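Long-range contacts in LPXTG cell wall surface protein (Streptococcus gordonii, PDB 4IGB), which is a cell-wall-anchored surface protein of a streptococcus, seen here as its N-terminal N1 and N2 domains, and probably acts as an adhesin: residues 192-197 and 267-272; 218-223 and 260-265; 148-153 and 283-288; 107-112 and 176-181. All blocks are in the same frame, centred on the assembly; numbering follows the deposited sequence.

Contact 1 of 4, residues 192-197 and 267-272; sequences LVMKPT and NSMNFG. With SO4 (sulfate ion), chain J.
Met194 lays its terminal methyl on the ring of Phe271: CE stands 3.8 Å from the ring centroid and only 9° off the ring normal, a CH-pi contact over the middle of the face. The bend at chi3 (75°) swings CE over the ring centre, while the sulfur, placed by the earlier torsions, approaches obliquely, with Met194 SD 3.5 Å from Phe271 CD1, a Met-aromatic contact. The same sulfur also meets a second thioether, Met194 SD to Met269 SD at 4.0 Å. Further along, Leu192 CD2 packs on Met269 CB at 3.8 Å, and Met269 CE comes close to Leu192 O. No hydrogen bond joins the two segments; their backbones are held by other strands. Leu192 and Met194 bond to Ser264 and Leu262 of strand 261-264, while Asn270 and Asn267 point away and give their amide N-H groups to Val176 O and Ile180 O of strand 170-182. Lys195 NZ bonds to Asn255 and, weakly, to a sulfate ion. Edge strand 193-194 of one sheet thus packs on strand 268-274 of another through buried thioether, aromatic and aliphatic groups, and the contact probably rests largely on dispersion and sulfur-aromatic attraction.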
# COMPACT_ATOMS: atom_id res chain seq x y z
N LEU B 192 -1.02 0.91 -3.21
CA LEU B 192 -0.93 0.85 -1.76
C LEU B 192 -1.19 -0.56 -1.27
O LEU B 192 -2.15 -1.19 -1.67
CB LEU B 192 -1.97 1.78 -1.13
CG LEU B 192 -2.01 1.68 0.38
CD1 LEU B 192 -0.67 2.13 0.99
CD2 LEU B 192 -3.18 2.50 0.94
N VAL B 193 -0.34 -1.03 -0.37
CA VAL B 193 -0.58 -2.31 0.28
C VAL B 193 -0.82 -2.12 1.78
O VAL B 193 -0.16 -1.31 2.44
CB VAL B 193 0.58 -3.30 0.05
CG1 VAL B 193 0.44 -4.53 0.96
CG2 VAL B 193 0.64 -3.69 -1.41
N MET B 194 -1.80 -2.85 2.29
CA MET B 194 -2.03 -2.89 3.73
C MET B 194 -1.97 -4.33 4.22
O MET B 194 -2.31 -5.26 3.48
CB MET B 194 -3.37 -2.26 4.08
CG MET B 194 -3.38 -0.73 3.95
SD MET B 194 -4.81 0.06 4.73
CE MET B 194 -4.37 -0.09 6.46
N LYS B 195 -1.52 -4.52 5.45
CA LYS B 195 -1.40 -5.86 6.00
C LYS B 195 -1.91 -5.90 7.44
O LYS B 195 -1.13 -5.85 8.38
CB LYS B 195 0.05 -6.34 5.92
CG LYS B 195 0.26 -7.76 6.46
CD LYS B 195 1.72 -8.18 6.33
CE LYS B 195 2.63 -7.32 7.17
NZ LYS B 195 2.30 -7.43 8.60
N PRO B 196 -3.23 -5.99 7.62
CA PRO B 196 -3.77 -6.06 8.98
C PRO B 196 -3.27 -7.34 9.64
O PRO B 196 -3.21 -8.37 8.96
CB PRO B 196 -5.28 -6.20 8.77
CG PRO B 196 -5.53 -5.96 7.32
CD PRO B 196 -4.26 -6.24 6.59
N THR B 197 -2.92 -7.29 10.92
CA THR B 197 -2.51 -8.49 11.64
C THR B 197 -3.20 -8.58 12.99
O THR B 197 -3.71 -7.59 13.50
CB THR B 197 -0.99 -8.52 11.88
OG1 THR B 197 -0.64 -7.42 12.72
CG2 THR B 197 -0.23 -8.42 10.57
N ASN B 267 -3.37 4.16 -5.48
CA ASN B 267 -2.46 4.59 -4.42
C ASN B 267 -3.22 4.85 -3.11
O ASN B 267 -2.67 5.37 -2.15
CB ASN B 267 -1.71 5.85 -4.86
CG ASN B 267 -2.65 7.02 -5.18
OD1 ASN B 267 -3.74 6.82 -5.71
ND2 ASN B 267 -2.24 8.23 -4.85
N SER B 268 -4.50 4.48 -3.08
CA SER B 268 -5.27 4.66 -1.85
C SER B 268 -6.13 3.47 -1.45
O SER B 268 -6.39 2.55 -2.23
CB SER B 268 -6.16 5.90 -1.94
OG SER B 268 -7.13 5.70 -2.94
N MET B 269 -6.63 3.53 -0.23
CA MET B 269 -7.54 2.52 0.27
C MET B 269 -8.41 3.14 1.34
O MET B 269 -7.91 3.83 2.24
CB MET B 269 -6.76 1.33 0.85
CG MET B 269 -7.58 0.06 1.06
SD MET B 269 -6.60 -1.43 1.45
CE MET B 269 -5.35 -1.41 0.18
N ASN B 270 -9.72 2.92 1.24
CA ASN B 270 -10.65 3.35 2.28
C ASN B 270 -10.97 2.13 3.13
O ASN B 270 -11.78 1.29 2.75
CB ASN B 270 -11.91 3.96 1.65
CG ASN B 270 -12.95 4.40 2.69
OD1 ASN B 270 -14.11 4.69 2.37
ND2 ASN B 270 -12.53 4.43 3.93
N PHE B 271 -10.30 2.02 4.27
CA PHE B 271 -10.49 0.89 5.17
C PHE B 271 -11.22 1.34 6.41
O PHE B 271 -11.56 2.51 6.57
CB PHE B 271 -9.14 0.25 5.56
CG PHE B 271 -8.26 1.15 6.40
CD1 PHE B 271 -7.47 2.13 5.80
CD2 PHE B 271 -8.21 1.02 7.78
CE1 PHE B 271 -6.65 2.95 6.56
CE2 PHE B 271 -7.38 1.84 8.55
CZ PHE B 271 -6.60 2.80 7.94
N GLY B 272 -11.49 0.39 7.30
CA GLY B 272 -12.18 0.69 8.52
C GLY B 272 -11.70 -0.30 9.57
O GLY B 272 -11.06 -1.30 9.24
S SO4 J . 6.01 -5.73 9.31
O1 SO4 J . 5.61 -7.10 9.61
O2 SO4 J . 4.84 -4.86 9.41
O3 SO4 J . 6.55 -5.68 7.95
O4 SO4 J . 7.00 -5.27 10.28

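Contact 2 of 4, residues 218-223 and 260-265; sequences NDVNLR and LALRSN
A classic beta bulge marks the place where the chain leaves helix 216-219 and joins strand 261-264: Asn221 and Leu222 both face Arg263. Arg263 O takes both amides, Asn221 N at 2.9 Å and Leu222 N at 3.1 Å, and Arg263 N returns a nearly straight bond to Leu222 O. At the bulge the Asn221 side chain lies alongside that of Arg263, pointing the same way, and Arg263 NH1 reaches Asn221 OD1 at 3.1 Å in the guanidinium plane. Leu222 CD2 covers one face of that guanidinium, 3.5 Å above its plane and toward the rim. Glu288 and Asp418 form salt bridges with the same group, so its charge is probably well compensated in this buried setting. At the helix end Asn265 N bonds to Asp219 O at 2.8 Å. Its side-chain ND2 gives a weak bond to Asn218 O and an ordinary one to a water that donates to Val220 O, while a second water bridges Asn265 OD1 and Asn221 ND2. On the other face, Leu262 CD2 packs 3.8 Å from Arg223 CG, near Trp242. The classic bulge shifts the register by one residue between the antiparallel pairs Val220-Ser264 and Leu222-Arg263, where strand 220-226 turns a corner.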
# COMPACT_ATOMS: atom_id res chain seq x y z
N ASN B 218 -14.41 -3.40 -5.84
CA ASN B 218 -14.09 -2.34 -6.80
C ASN B 218 -12.73 -1.69 -6.58
O ASN B 218 -12.16 -1.11 -7.50
CB ASN B 218 -15.17 -1.25 -6.80
CG ASN B 218 -16.46 -1.70 -7.48
OD1 ASN B 218 -17.56 -1.34 -7.05
ND2 ASN B 218 -16.33 -2.50 -8.53
N ASP B 219 -12.18 -1.80 -5.37
CA ASP B 219 -10.99 -1.01 -5.00
C ASP B 219 -9.71 -1.82 -4.79
O ASP B 219 -8.61 -1.26 -4.76
CB ASP B 219 -11.24 -0.20 -3.73
CG ASP B 219 -12.15 1.00 -3.97
OD1 ASP B 219 -12.52 1.25 -5.13
OD2 ASP B 219 -12.48 1.70 -2.99
N VAL B 220 -9.86 -3.13 -4.62
CA VAL B 220 -8.72 -3.98 -4.34
C VAL B 220 -8.40 -4.89 -5.53
O VAL B 220 -9.31 -5.50 -6.13
CB VAL B 220 -8.92 -4.77 -3.03
CG1 VAL B 220 -7.83 -5.79 -2.83
CG2 VAL B 220 -8.94 -3.81 -1.86
N ASN B 221 -7.12 -4.95 -5.86
CA ASN B 221 -6.63 -5.78 -6.95
C ASN B 221 -6.30 -7.20 -6.48
O ASN B 221 -6.63 -8.17 -7.15
CB ASN B 221 -5.38 -5.15 -7.57
CG ASN B 221 -4.80 -6.00 -8.71
OD1 ASN B 221 -3.90 -6.80 -8.49
ND2 ASN B 221 -5.30 -5.82 -9.91
N LEU B 222 -5.66 -7.32 -5.31
CA LEU B 222 -5.24 -8.63 -4.83
C LEU B 222 -5.34 -8.78 -3.31
O LEU B 222 -4.84 -7.94 -2.55
CB LEU B 222 -3.82 -8.93 -5.31
CG LEU B 222 -3.09 -10.22 -4.89
CD1 LEU B 222 -3.96 -11.42 -5.10
CD2 LEU B 222 -1.80 -10.39 -5.67
N ARG B 223 -5.99 -9.86 -2.88
CA ARG B 223 -6.08 -10.17 -1.46
C ARG B 223 -5.41 -11.51 -1.15
O ARG B 223 -5.85 -12.56 -1.63
CB ARG B 223 -7.52 -10.21 -0.98
CG ARG B 223 -7.64 -10.48 0.52
CD ARG B 223 -8.59 -11.63 0.81
NE ARG B 223 -8.06 -12.91 0.36
CZ ARG B 223 -8.72 -14.06 0.44
NH1 ARG B 223 -9.94 -14.09 0.95
NH2 ARG B 223 -8.15 -15.18 0.02
N LEU B 260 -3.82 -10.61 7.01
CA LEU B 260 -3.91 -10.79 5.57
C LEU B 260 -3.23 -9.63 4.87
O LEU B 260 -2.86 -8.66 5.52
CB LEU B 260 -5.38 -10.87 5.13
CG LEU B 260 -6.24 -9.62 5.34
CD1 LEU B 260 -7.40 -9.59 4.35
CD2 LEU B 260 -6.76 -9.54 6.76
N ALA B 261 -3.09 -9.73 3.55
CA ALA B 261 -2.44 -8.69 2.76
C ALA B 261 -3.33 -8.28 1.60
O ALA B 261 -3.93 -9.13 0.94
CB ALA B 261 -1.08 -9.15 2.25
N LEU B 262 -3.39 -6.97 1.37
CA LEU B 262 -4.27 -6.38 0.37
C LEU B 262 -3.49 -5.39 -0.49
O LEU B 262 -2.87 -4.45 0.03
CB LEU B 262 -5.43 -5.64 1.05
CG LEU B 262 -6.32 -6.45 2.01
CD1 LEU B 262 -6.62 -5.69 3.27
CD2 LEU B 262 -7.64 -6.81 1.32
N ARG B 263 -3.51 -5.61 -1.80
CA ARG B 263 -2.93 -4.68 -2.76
C ARG B 263 -4.06 -3.93 -3.45
O ARG B 263 -4.91 -4.53 -4.10
CB ARG B 263 -2.09 -5.43 -3.80
CG ARG B 263 -1.65 -4.54 -4.98
CD ARG B 263 -1.41 -5.36 -6.23
NE ARG B 263 -0.27 -6.28 -6.12
CZ ARG B 263 -0.08 -7.29 -6.96
NH1 ARG B 263 -0.97 -7.51 -7.94
NH2 ARG B 263 0.98 -8.08 -6.83
N SER B 264 -4.09 -2.61 -3.27
CA SER B 264 -5.12 -1.77 -3.88
C SER B 264 -5.04 -1.70 -5.40
O SER B 264 -4.01 -1.98 -6.00
CB SER B 264 -5.07 -0.34 -3.30
OG SER B 264 -6.01 0.51 -3.94
N ASN B 265 -6.15 -1.32 -6.03
CA ASN B 265 -6.13 -0.90 -7.43
C ASN B 265 -5.41 0.43 -7.63
O ASN B 265 -5.05 0.78 -8.76
CB ASN B 265 -7.56 -0.76 -7.97
CG ASN B 265 -8.21 -2.10 -8.24
OD1 ASN B 265 -7.53 -3.08 -8.51
ND2 ASN B 265 -9.54 -2.14 -8.17
O HOH W 1 -10.78 -4.76 -8.33
O HOH W 2 -7.91 -4.73 -10.50

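Contact 3 of 4, residues 148-153 and 283-288; sequences NAFEIG and FGLYIE. With SO4 (sulfate ion), chain J.
Phe150 and Phe283 make the apolar centre, though their rings barely overlap: the planes are 30° apart and slid past each other, with centroids 5.8 Å apart. The closer touch is made by Phe283 CB, which sits over the face of the Phe150 ring, 3.6 Å from Phe150 CE1. Phe150 CG lies between its backbone N and carbonyl carbon (chi1 55°), which brings the end of the ring over toward Phe283 and Leu285. Leu285 CG meets the edge of this ring, and Ile152 CD1 lies 4.0 Å from Phe283 CE2, the two side chains crossing at about a right angle. Around these groups the backbones form one antiparallel hydrogen-bonded pair, Phe150 N to Phe283 O at 2.8 Å and Phe283 N to Phe150 O at 2.7 Å. Past the pair the strands separate, and a water lies 2.7 Å from Asn148 O and accepts from Leu285 N at 2.9 Å. Strand 149-153 lies between 280-287 and 135-142 in its sheet. From this sheet Ile152 packs on Tyr273 of strand 268-274 and on Ala174 of strand 170-182, Phe283 also touches Tyr273, and Leu285 rests on Ala178, all in the sheet that faces them.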
# COMPACT_ATOMS: atom_id res chain seq x y z
N ASN B 148 7.43 2.08 12.62
CA ASN B 148 6.77 2.77 11.52
C ASN B 148 5.28 2.47 11.41
O ASN B 148 4.76 2.20 10.34
CB ASN B 148 7.47 2.41 10.21
CG ASN B 148 8.82 3.06 10.09
OD1 ASN B 148 8.95 4.27 10.28
ND2 ASN B 148 9.84 2.27 9.79
N ALA B 149 4.58 2.52 12.53
CA ALA B 149 3.20 2.11 12.52
C ALA B 149 2.30 3.08 13.27
O ALA B 149 2.77 3.90 14.06
CB ALA B 149 3.07 0.70 13.12
N PHE B 150 1.02 2.99 12.99
CA PHE B 150 0.01 3.67 13.79
C PHE B 150 -0.97 2.66 14.36
O PHE B 150 -1.09 1.53 13.88
CB PHE B 150 -0.70 4.76 12.99
CG PHE B 150 -1.33 4.29 11.70
CD1 PHE B 150 -2.61 3.76 11.70
CD2 PHE B 150 -0.65 4.41 10.50
CE1 PHE B 150 -3.21 3.35 10.52
CE2 PHE B 150 -1.23 3.99 9.31
CZ PHE B 150 -2.52 3.46 9.31
N GLU B 151 -1.68 3.08 15.41
CA GLU B 151 -2.60 2.20 16.11
C GLU B 151 -4.00 2.78 16.14
O GLU B 151 -4.16 3.94 16.48
CB GLU B 151 -2.10 2.02 17.54
CG GLU B 151 -2.99 1.22 18.46
CD GLU B 151 -2.26 0.82 19.74
OE1 GLU B 151 -1.03 1.04 19.79
OE2 GLU B 151 -2.91 0.29 20.68
N ILE B 152 -4.99 1.98 15.77
CA ILE B 152 -6.38 2.40 15.86
C ILE B 152 -7.09 1.49 16.85
O ILE B 152 -6.91 0.27 16.80
CB ILE B 152 -7.08 2.34 14.50
CG1 ILE B 152 -6.32 3.18 13.48
CG2 ILE B 152 -8.51 2.84 14.62
CD1 ILE B 152 -6.79 3.00 12.07
N GLY B 153 -7.88 2.06 17.75
CA GLY B 153 -8.52 1.27 18.79
C GLY B 153 -8.95 2.12 19.97
O GLY B 153 -8.67 3.32 20.01
N PHE B 283 -1.02 -0.79 12.41
CA PHE B 283 -0.94 -0.78 10.96
C PHE B 283 0.28 -0.04 10.45
O PHE B 283 0.66 1.00 11.00
CB PHE B 283 -2.16 -0.09 10.35
CG PHE B 283 -3.47 -0.67 10.80
CD1 PHE B 283 -4.06 -1.70 10.10
CD2 PHE B 283 -4.10 -0.17 11.92
CE1 PHE B 283 -5.27 -2.24 10.51
CE2 PHE B 283 -5.31 -0.68 12.35
CZ PHE B 283 -5.90 -1.72 11.64
N GLY B 284 0.86 -0.55 9.38
CA GLY B 284 1.82 0.21 8.59
C GLY B 284 1.26 0.42 7.20
O GLY B 284 0.18 -0.07 6.89
N LEU B 285 1.98 1.15 6.36
CA LEU B 285 1.59 1.23 4.96
C LEU B 285 2.74 0.72 4.12
O LEU B 285 3.90 0.96 4.44
CB LEU B 285 1.21 2.66 4.56
CG LEU B 285 0.10 3.34 5.35
CD1 LEU B 285 -0.06 4.78 4.85
CD2 LEU B 285 -1.20 2.58 5.20
N TYR B 286 2.42 0.01 3.05
CA TYR B 286 3.45 -0.69 2.30
C TYR B 286 3.29 -0.50 0.80
O TYR B 286 2.24 -0.06 0.31
CB TYR B 286 3.39 -2.18 2.59
CG TYR B 286 3.35 -2.59 4.05
CD1 TYR B 286 4.49 -3.08 4.68
CD2 TYR B 286 2.17 -2.52 4.78
CE1 TYR B 286 4.45 -3.47 6.02
CE2 TYR B 286 2.13 -2.92 6.12
CZ TYR B 286 3.27 -3.39 6.73
OH TYR B 286 3.23 -3.78 8.05
N ILE B 287 4.34 -0.86 0.07
CA ILE B 287 4.23 -1.21 -1.33
C ILE B 287 5.10 -2.42 -1.59
O ILE B 287 6.05 -2.70 -0.84
CB ILE B 287 4.70 -0.08 -2.29
CG1 ILE B 287 6.15 0.29 -2.00
CG2 ILE B 287 3.78 1.13 -2.20
CD1 ILE B 287 6.77 1.20 -3.06
N GLU B 288 4.79 -3.12 -2.67
CA GLU B 288 5.62 -4.24 -3.09
C GLU B 288 6.88 -3.71 -3.75
O GLU B 288 6.95 -2.54 -4.11
CB GLU B 288 4.81 -5.14 -4.03
CG GLU B 288 3.61 -5.75 -3.31
CD GLU B 288 2.49 -6.16 -4.24
OE1 GLU B 288 2.42 -7.36 -4.56
OE2 GLU B 288 1.67 -5.28 -4.65
S SO4 J . 6.01 -5.73 9.31
O1 SO4 J . 5.61 -7.10 9.61
O2 SO4 J . 4.84 -4.86 9.41
O3 SO4 J . 6.55 -5.68 7.95
O4 SO4 J . 7.00 -5.27 10.28
O HOH W 3 4.34 2.04 7.70

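Contact 4 of 4, residues 107-112 and 176-181; sequences AYLNFN and VTAEIR
Ala107-Asn112 and Val176-Arg181 run antiparallel, their axes 4.6 Å apart at closest and 166° between directions, with Ala107 opposite Ile180 and Phe111 opposite Val176. Two hydrogen-bonded pairs, Tyr108-Glu179 and Asn110-Thr177, supply four backbone bonds, among them Tyr108 N to Glu179 O at 2.7 Å. On the face bearing Tyr108, the Arg181 guanidinium lies flat on the tyrosine ring in a cation-pi stack, with Arg181 CZ 3.7 Å from the ring centroid and the planes 16° apart. Arg181 NH1 hangs over the rim near Tyr108 CZ. A bend at chi3 of Arg181 (-77°) helps lay the group over the ring, and Glu179 holds it there from the edge: Arg181 NE gives Glu179 OE2 a bond of 2.9 Å in the guanidinium plane, as part of a salt bridge, and NH2 adds a weak one to OE1. This carboxylate probably offsets the arginine charge. Toward the other end of the same face, Asn112 ND2 donates to Thr177 OG1 at 2.8 Å, nearly straight and in the amide plane, while Asn110 ND2 donates to Asn112 OD1 from above the carbonyl plane. The opposite face is apolar. Leu109 CD1 touches both Val176 CG1 and Ala178 CB, each at 3.7 Å, and the Val176 and Phe111 side chains run side by side, Val176 CG2 3.7 Å from Phe111 CD2. Phe139 and Phe138 meet the same phenylalanine edge-to-face. One polar, partly exposed face and one buried apolar face are as expected for a sheet of a beta sandwich, and here Leu285 and Ile287 of strand 280-287 pack on the apolar face.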
# COMPACT_ATOMS: atom_id res chain seq x y z
N ALA B 107 2.50 10.23 2.75
CA ALA B 107 1.27 9.54 3.09
C ALA B 107 0.24 10.52 3.64
O ALA B 107 0.57 11.48 4.33
CB ALA B 107 1.53 8.45 4.10
N TYR B 108 -1.02 10.25 3.33
CA TYR B 108 -2.12 11.00 3.91
C TYR B 108 -3.03 10.00 4.59
O TYR B 108 -3.31 8.94 4.05
CB TYR B 108 -2.86 11.79 2.82
CG TYR B 108 -1.96 12.83 2.19
CD1 TYR B 108 -1.99 14.14 2.64
CD2 TYR B 108 -1.06 12.49 1.20
CE1 TYR B 108 -1.16 15.10 2.10
CE2 TYR B 108 -0.22 13.45 0.64
CZ TYR B 108 -0.28 14.74 1.10
OH TYR B 108 0.55 15.70 0.57
N LEU B 109 -3.45 10.33 5.81
CA LEU B 109 -4.33 9.46 6.56
C LEU B 109 -5.50 10.30 7.05
O LEU B 109 -5.36 11.14 7.93
CB LEU B 109 -3.58 8.84 7.75
CG LEU B 109 -4.29 7.66 8.42
CD1 LEU B 109 -4.39 6.53 7.44
CD2 LEU B 109 -3.54 7.22 9.69
N ASN B 110 -6.66 10.08 6.45
CA ASN B 110 -7.85 10.83 6.81
C ASN B 110 -8.88 9.97 7.53
O ASN B 110 -9.30 8.91 7.03
CB ASN B 110 -8.46 11.50 5.57
CG ASN B 110 -9.46 12.58 5.95
OD1 ASN B 110 -9.10 13.62 6.49
ND2 ASN B 110 -10.74 12.31 5.72
N PHE B 111 -9.25 10.40 8.73
CA PHE B 111 -10.37 9.81 9.43
C PHE B 111 -11.63 10.47 8.90
O PHE B 111 -11.93 11.61 9.23
CB PHE B 111 -10.24 9.97 10.95
CG PHE B 111 -9.22 9.06 11.55
CD1 PHE B 111 -7.86 9.35 11.44
CD2 PHE B 111 -9.60 7.89 12.19
CE1 PHE B 111 -6.91 8.50 11.97
CE2 PHE B 111 -8.64 7.02 12.72
CZ PHE B 111 -7.30 7.34 12.61
N ASN B 112 -12.36 9.74 8.07
CA ASN B 112 -13.57 10.27 7.46
C ASN B 112 -14.66 10.33 8.51
O ASN B 112 -15.48 11.25 8.51
CB ASN B 112 -14.01 9.37 6.32
CG ASN B 112 -12.89 9.17 5.30
OD1 ASN B 112 -12.34 10.15 4.77
ND2 ASN B 112 -12.53 7.91 5.06
N VAL B 176 -11.56 5.22 7.51
CA VAL B 176 -10.29 5.88 7.28
C VAL B 176 -9.83 5.70 5.84
O VAL B 176 -10.04 4.66 5.21
CB VAL B 176 -9.20 5.30 8.20
CG1 VAL B 176 -7.95 6.14 8.15
CG2 VAL B 176 -9.70 5.18 9.67
N THR B 177 -9.20 6.73 5.30
CA THR B 177 -8.65 6.63 3.96
C THR B 177 -7.15 6.90 4.05
O THR B 177 -6.73 7.92 4.57
CB THR B 177 -9.33 7.63 3.02
OG1 THR B 177 -10.72 7.33 2.96
CG2 THR B 177 -8.71 7.58 1.60
N ALA B 178 -6.36 5.94 3.57
CA ALA B 178 -4.92 6.11 3.50
C ALA B 178 -4.55 6.26 2.05
O ALA B 178 -5.14 5.63 1.17
CB ALA B 178 -4.21 4.90 4.11
N GLU B 179 -3.56 7.10 1.79
CA GLU B 179 -3.14 7.36 0.42
C GLU B 179 -1.67 7.70 0.42
O GLU B 179 -1.19 8.43 1.28
CB GLU B 179 -3.94 8.52 -0.19
CG GLU B 179 -3.56 8.82 -1.64
CD GLU B 179 -4.14 10.13 -2.16
OE1 GLU B 179 -5.21 10.55 -1.69
OE2 GLU B 179 -3.52 10.76 -3.03
N ILE B 180 -0.95 7.16 -0.56
CA ILE B 180 0.44 7.52 -0.80
C ILE B 180 0.51 8.32 -2.11
O ILE B 180 -0.27 8.08 -3.03
CB ILE B 180 1.35 6.30 -0.88
CG1 ILE B 180 0.77 5.22 -1.80
CG2 ILE B 180 1.54 5.74 0.52
CD1 ILE B 180 1.71 4.00 -2.03
N ARG B 181 1.46 9.24 -2.18
CA ARG B 181 1.46 10.26 -3.22
C ARG B 181 2.90 10.71 -3.46
O ARG B 181 3.62 10.97 -2.50
CB ARG B 181 0.65 11.45 -2.69
CG ARG B 181 0.00 12.32 -3.71
CD ARG B 181 -0.72 13.50 -3.02
NE ARG B 181 -2.01 13.14 -2.42
CZ ARG B 181 -2.75 13.99 -1.71
NH1 ARG B 181 -2.33 15.24 -1.51
NH2 ARG B 181 -3.90 13.61 -1.20

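How the contacts relate
From the N terminus, 107-112 comes first and contact 4 closes its loop at 176-181. Contact 3 opens within that loop at 148-153 and closes only at 283-288, so the two cross; Ile287 packs on Ile180 where the facing sheets meet. Within the long loop of contact 3 lies contact 1, and within contact 1 lies contact 2. Segment 192-197 joins these three, bonding through its backbone to 260-265 of contact 2 and, through Val193, to Tyr286 of contact 3. Strands 268-274 and 170-182 are neighbours in one sheet, which brings contacts 1 and 4 together. The Arg263-Glu288 salt bridge links contacts 2 and 3. Together they join three sheets of the N1 domain.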